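Local structure of SusD-like carbohydrate binding protein BF1063 (Bacteroides fragilis NCTC 9343, 3I4G) at residues A416-A421 with R441-I446; Y394-V399 with M459-A464. The protein probably binds carbohydrate at the outer membrane of Bacteroides fragilis as a SusD-like protein, perhaps capturing glycans for uptake. One frame throughout, in Å; residues are numbered along the deposited sequence.

Contact 1: A416-A421 with R441-I446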
# COMPACT_ATOMS: atom_id res chain seq x y z
N ALA A 416 -7.13 -19.96 -4.06
CA ALA A 416 -6.24 -20.16 -2.91
C ALA A 416 -6.34 -18.95 -1.98
O ALA A 416 -6.30 -19.10 -0.75
CB ALA A 416 -4.81 -20.39 -3.38
N VAL A 417 -6.50 -17.76 -2.56
CA VAL A 417 -6.69 -16.54 -1.78
C VAL A 417 -8.06 -16.55 -1.13
O VAL A 417 -8.19 -16.38 0.09
CB VAL A 417 -6.53 -15.31 -2.67
CG1 VAL A 417 -6.86 -14.03 -1.93
CG2 VAL A 417 -5.09 -15.25 -3.18
N ARG A 418 -9.09 -16.87 -1.89
CA ARG A 418 -10.44 -16.92 -1.32
C ARG A 418 -10.64 -18.08 -0.33
O ARG A 418 -11.45 -17.99 0.60
CB ARG A 418 -11.48 -17.02 -2.43
CG ARG A 418 -11.60 -15.74 -3.23
CD ARG A 418 -12.50 -15.86 -4.44
NE ARG A 418 -13.90 -16.10 -4.11
CZ ARG A 418 -14.78 -15.15 -3.80
NH1 ARG A 418 -14.42 -13.87 -3.66
NH2 ARG A 418 -16.03 -15.50 -3.55
N GLY A 419 -9.92 -19.16 -0.57
CA GLY A 419 -10.02 -20.38 0.22
C GLY A 419 -9.24 -20.39 1.51
O GLY A 419 -9.31 -21.36 2.25
N ARG A 420 -8.52 -19.31 1.80
CA ARG A 420 -7.83 -19.14 3.04
C ARG A 420 -8.78 -19.55 4.17
O ARG A 420 -9.93 -19.11 4.17
CB ARG A 420 -7.43 -17.65 3.16
CG ARG A 420 -6.60 -17.32 4.34
CD ARG A 420 -6.56 -15.84 4.60
NE ARG A 420 -6.01 -15.04 3.51
CZ ARG A 420 -4.71 -14.82 3.34
NH1 ARG A 420 -3.80 -15.40 4.09
NH2 ARG A 420 -4.32 -14.04 2.33
N ALA A 421 -8.36 -20.34 5.15
CA ALA A 421 -9.31 -20.86 6.15
C ALA A 421 -10.14 -19.83 6.89
O ALA A 421 -11.32 -20.05 7.18
CB ALA A 421 -8.56 -21.73 7.16
N ARG A 441 -9.61 -8.01 -10.70
CA ARG A 441 -9.40 -6.65 -10.19
C ARG A 441 -10.17 -6.45 -8.92
O ARG A 441 -9.66 -5.85 -7.96
CB ARG A 441 -9.80 -5.58 -11.20
CG ARG A 441 -8.88 -5.55 -12.40
CD ARG A 441 -9.15 -4.36 -13.27
NE ARG A 441 -8.22 -4.32 -14.41
CZ ARG A 441 -8.22 -3.36 -15.33
NH1 ARG A 441 -9.15 -2.42 -15.29
NH2 ARG A 441 -7.30 -3.37 -16.30
N HIS A 442 -11.39 -6.96 -8.89
CA HIS A 442 -12.21 -6.84 -7.70
C HIS A 442 -11.63 -7.65 -6.54
O HIS A 442 -11.60 -7.18 -5.39
CB HIS A 442 -13.64 -7.28 -7.98
CG HIS A 442 -14.50 -7.24 -6.77
ND1 HIS A 442 -14.81 -8.36 -6.03
CD2 HIS A 442 -15.04 -6.19 -6.12
CE1 HIS A 442 -15.53 -7.99 -4.98
NE2 HIS A 442 -15.71 -6.68 -5.03
N GLU A 443 -11.17 -8.88 -6.79
CA GLU A 443 -10.62 -9.68 -5.73
C GLU A 443 -9.38 -9.01 -5.17
O GLU A 443 -9.15 -9.02 -3.97
CB GLU A 443 -10.31 -11.10 -6.23
CG GLU A 443 -9.92 -12.03 -5.11
CD GLU A 443 -11.09 -12.31 -4.17
OE1 GLU A 443 -12.29 -12.31 -4.60
OE2 GLU A 443 -10.84 -12.58 -2.99
N ARG A 444 -8.55 -8.45 -6.04
CA ARG A 444 -7.39 -7.76 -5.62
C ARG A 444 -7.77 -6.57 -4.72
O ARG A 444 -7.14 -6.30 -3.70
CB ARG A 444 -6.61 -7.30 -6.86
CG ARG A 444 -5.35 -6.63 -6.59
CD ARG A 444 -4.69 -6.23 -7.94
NE ARG A 444 -3.48 -5.52 -7.67
CZ ARG A 444 -2.26 -6.03 -7.66
NH1 ARG A 444 -2.02 -7.31 -7.96
NH2 ARG A 444 -1.29 -5.22 -7.35
N ARG A 445 -8.81 -5.82 -5.08
CA ARG A 445 -9.29 -4.70 -4.27
C ARG A 445 -9.64 -5.17 -2.86
O ARG A 445 -9.23 -4.58 -1.86
CB ARG A 445 -10.52 -4.06 -4.91
CG ARG A 445 -10.98 -2.86 -4.16
CD ARG A 445 -12.23 -2.21 -4.69
NE ARG A 445 -12.43 -0.91 -3.98
CZ ARG A 445 -13.45 -0.10 -4.17
NH1 ARG A 445 -14.43 -0.40 -5.00
NH2 ARG A 445 -13.51 1.02 -3.48
N ILE A 446 -10.40 -6.25 -2.78
CA ILE A 446 -10.81 -6.75 -1.48
C ILE A 446 -9.65 -7.31 -0.68
O ILE A 446 -9.41 -6.96 0.48
CB ILE A 446 -11.89 -7.85 -1.65
CG1 ILE A 446 -13.16 -7.29 -2.30
CG2 ILE A 446 -12.22 -8.52 -0.31
CD1 ILE A 446 -13.73 -6.05 -1.66

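Contact 2: Y394-V399 with M459-A464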
# COMPACT_ATOMS: atom_id res chain seq x y z
N TYR A 394 -0.15 -12.99 -10.91
CA TYR A 394 0.04 -14.02 -11.92
C TYR A 394 -1.22 -14.18 -12.76
O TYR A 394 -1.16 -14.15 -13.97
CB TYR A 394 0.41 -15.33 -11.23
CG TYR A 394 0.53 -16.52 -12.16
CD1 TYR A 394 1.38 -16.51 -13.25
CD2 TYR A 394 -0.18 -17.69 -11.92
CE1 TYR A 394 1.47 -17.59 -14.08
CE2 TYR A 394 -0.04 -18.80 -12.72
CZ TYR A 394 0.77 -18.73 -13.81
OH TYR A 394 0.89 -19.85 -14.61
N LEU A 395 -2.38 -14.32 -12.10
CA LEU A 395 -3.64 -14.50 -12.80
C LEU A 395 -3.96 -13.26 -13.65
O LEU A 395 -4.36 -13.41 -14.81
CB LEU A 395 -4.75 -14.80 -11.81
CG LEU A 395 -6.13 -15.08 -12.44
CD1 LEU A 395 -6.08 -16.24 -13.45
CD2 LEU A 395 -7.14 -15.38 -11.33
N GLU A 396 -3.80 -12.06 -13.11
CA GLU A 396 -4.05 -10.84 -13.89
C GLU A 396 -3.19 -10.85 -15.14
O GLU A 396 -3.67 -10.54 -16.24
CB GLU A 396 -3.79 -9.58 -13.06
CG GLU A 396 -3.94 -8.29 -13.84
CD GLU A 396 -3.70 -7.02 -13.06
OE1 GLU A 396 -3.52 -7.04 -11.83
OE2 GLU A 396 -3.72 -5.98 -13.74
N CYS A 397 -1.92 -11.19 -15.01
CA CYS A 397 -1.00 -11.19 -16.14
C CYS A 397 -1.41 -12.23 -17.18
O CYS A 397 -1.32 -11.97 -18.40
CB CYS A 397 0.46 -11.41 -15.69
SG CYS A 397 1.18 -10.00 -14.84
N LEU A 398 -1.81 -13.42 -16.75
CA LEU A 398 -2.25 -14.44 -17.72
C LEU A 398 -3.45 -13.96 -18.50
O LEU A 398 -3.53 -14.14 -19.73
CB LEU A 398 -2.61 -15.75 -17.04
CG LEU A 398 -1.49 -16.54 -16.38
CD1 LEU A 398 -2.14 -17.75 -15.65
CD2 LEU A 398 -0.44 -17.01 -17.37
N VAL A 399 -4.43 -13.38 -17.80
CA VAL A 399 -5.63 -12.84 -18.45
C VAL A 399 -5.27 -11.76 -19.47
O VAL A 399 -5.69 -11.80 -20.63
CB VAL A 399 -6.57 -12.25 -17.43
CG1 VAL A 399 -7.70 -11.41 -18.12
CG2 VAL A 399 -7.15 -13.37 -16.55
N MSE A 459 -4.29 3.82 -10.87
CA MSE A 459 -3.44 4.58 -11.78
C MSE A 459 -2.95 3.74 -12.96
O MSE A 459 -3.16 4.13 -14.11
CB MSE A 459 -2.27 5.15 -10.98
CG MSE A 459 -2.66 6.29 -9.99
SE MSE A 459 -2.95 8.01 -10.76
CE MSE A 459 -1.06 8.55 -10.73
N ARG A 460 -2.35 2.58 -12.69
CA ARG A 460 -1.79 1.74 -13.79
C ARG A 460 -2.91 1.22 -14.68
O ARG A 460 -2.72 1.06 -15.91
CB ARG A 460 -0.93 0.58 -13.29
CG ARG A 460 -1.67 -0.54 -12.62
CD ARG A 460 -0.75 -1.48 -11.91
NE ARG A 460 -1.48 -2.50 -11.17
CZ ARG A 460 -1.90 -3.66 -11.66
NH1 ARG A 460 -1.72 -3.99 -12.93
NH2 ARG A 460 -2.54 -4.51 -10.85
N TRP A 461 -4.08 0.91 -14.12
CA TRP A 461 -5.20 0.44 -14.91
C TRP A 461 -5.86 1.52 -15.74
O TRP A 461 -6.66 1.25 -16.62
CB TRP A 461 -6.28 -0.19 -14.01
CG TRP A 461 -5.89 -1.47 -13.35
CD1 TRP A 461 -5.05 -2.43 -13.84
CD2 TRP A 461 -6.42 -1.99 -12.12
NE1 TRP A 461 -5.01 -3.49 -12.96
CE2 TRP A 461 -5.84 -3.25 -11.91
CE3 TRP A 461 -7.33 -1.51 -11.17
CZ2 TRP A 461 -6.11 -4.02 -10.79
CZ3 TRP A 461 -7.60 -2.27 -10.04
CH2 TRP A 461 -6.99 -3.51 -9.87
N GLY A 462 -5.59 2.78 -15.45
CA GLY A 462 -6.25 3.85 -16.20
C GLY A 462 -7.73 4.00 -15.85
O GLY A 462 -8.55 4.42 -16.66
N ILE A 463 -8.08 3.63 -14.61
CA ILE A 463 -9.46 3.81 -14.12
C ILE A 463 -9.55 4.84 -12.99
O ILE A 463 -10.64 5.12 -12.50
CB ILE A 463 -10.13 2.49 -13.69
CG1 ILE A 463 -9.57 1.94 -12.40
CG2 ILE A 463 -10.05 1.44 -14.84
CD1 ILE A 463 -10.35 0.71 -11.88
N ALA A 464 -8.43 5.41 -12.56
CA ALA A 464 -8.45 6.43 -11.54
C ALA A 464 -9.35 7.58 -11.89
O ALA A 464 -10.05 8.10 -11.03
CB ALA A 464 -7.02 6.96 -11.28

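Contact 1: A416-A421 with R441-I446
R418 reaches E443 through a single buried salt bridge that ties the end of helix 414-418 to helix 433-447, two neighbouring helices in the helical part of a SusD-family fold. R418 NH1 donates to E443 OE1 over 2.8 Å, on the syn side of the carboxylate but somewhat out of its plane, and the N-H points only roughly at the oxygen, at 145°. The acid lies at the guanidinium edge, yet the two planes stand 87° apart, and a single nitrogen makes the bond rather than two side by side. The aliphatic part of the arginine takes part as well: CG and CD lie alongside the carboxylate, R418 CG coming within 3.3 Å of E443 OE2, the closest carbon approach to the acid within this helix pair, and the bend at chi3 (66°) then turns the guanidinium back so that NH1 reaches OE1. V417 adds a looser touch, its CG1 lying 4.4 Å from E443 OE2. On the other helix, E443 sets CG anti to the backbone N and then bends at chi2, bringing the carboxylate up to the arginine.

A second shell holds both partners. E443 OE2 forms another salt bridge with R318 of helix 317-322, so two arginines share the buried carboxylate, which probably helps to keep it ionised. The remaining guanidinium nitrogens of R418 are taken by E292, which pairs with NH2, and by P426, whose carbonyl oxygen accepts a hydrogen bond from R418 NE.

Contact 2: Y394-V399 with M459-A464
E396 meets R460 and W461 with both oxygens of one carboxylate, and the tight part of this contact is confined to these three side chains. R460 grips the acid end-on: NH2 gives OE1 of E396 an almost straight bond (2.9 Å, 178°) on its syn lone pair, while NH1 reaches E396 OE2 from above the carboxylate plane. W461 NE1 approaches that same OE2 from the opposite face, at 2.9 Å, with the oxygen close to the plane of the indole. Two donors thus clasp one oxygen, and the indole nitrogen also lies over a face of the R460 guanidinium, 3.1 Å above its plane and offset toward the rim.

The salt bridge joins helix 387-400 to the C-terminal end of helix 454-461, where G462, with positive phi, closes the helix in a Schellman motif. E396, anti at chi1 (176°) and extended beyond CG, covers less than half of the gap, the R460 and W461 side chains reaching in from the other helix; even the nearest CA atoms, those of E396 and W461, stay 11.4 Å apart. Burial is uneven across it. E396 is enclosed, with W214 of helix 214-227 against it, whereas R460 and W461 remain partly exposed to solvent, R460 also pairing through NE with D457.

Both contacts turn on a buried glutamate meeting arginine, yet they occupy different surroundings. In contact 1 every touching residue is buried; contact 2 is only partly so, with its acid enclosed and its donors nearer solvent. The chemistry differs too: one bond between nearly perpendicular groups in the first, a two-nitrogen grip plus an indole N-H in the second. No helix is common to the two, but helices 433-447 and 454-461 follow each other in the chain, and contact 1 is nested within the loop that contact 2 closes. The contacts also touch directly, R441 making a cation-pi interaction with W461 while R444 CD packs 3.9 Å from W461 CZ2.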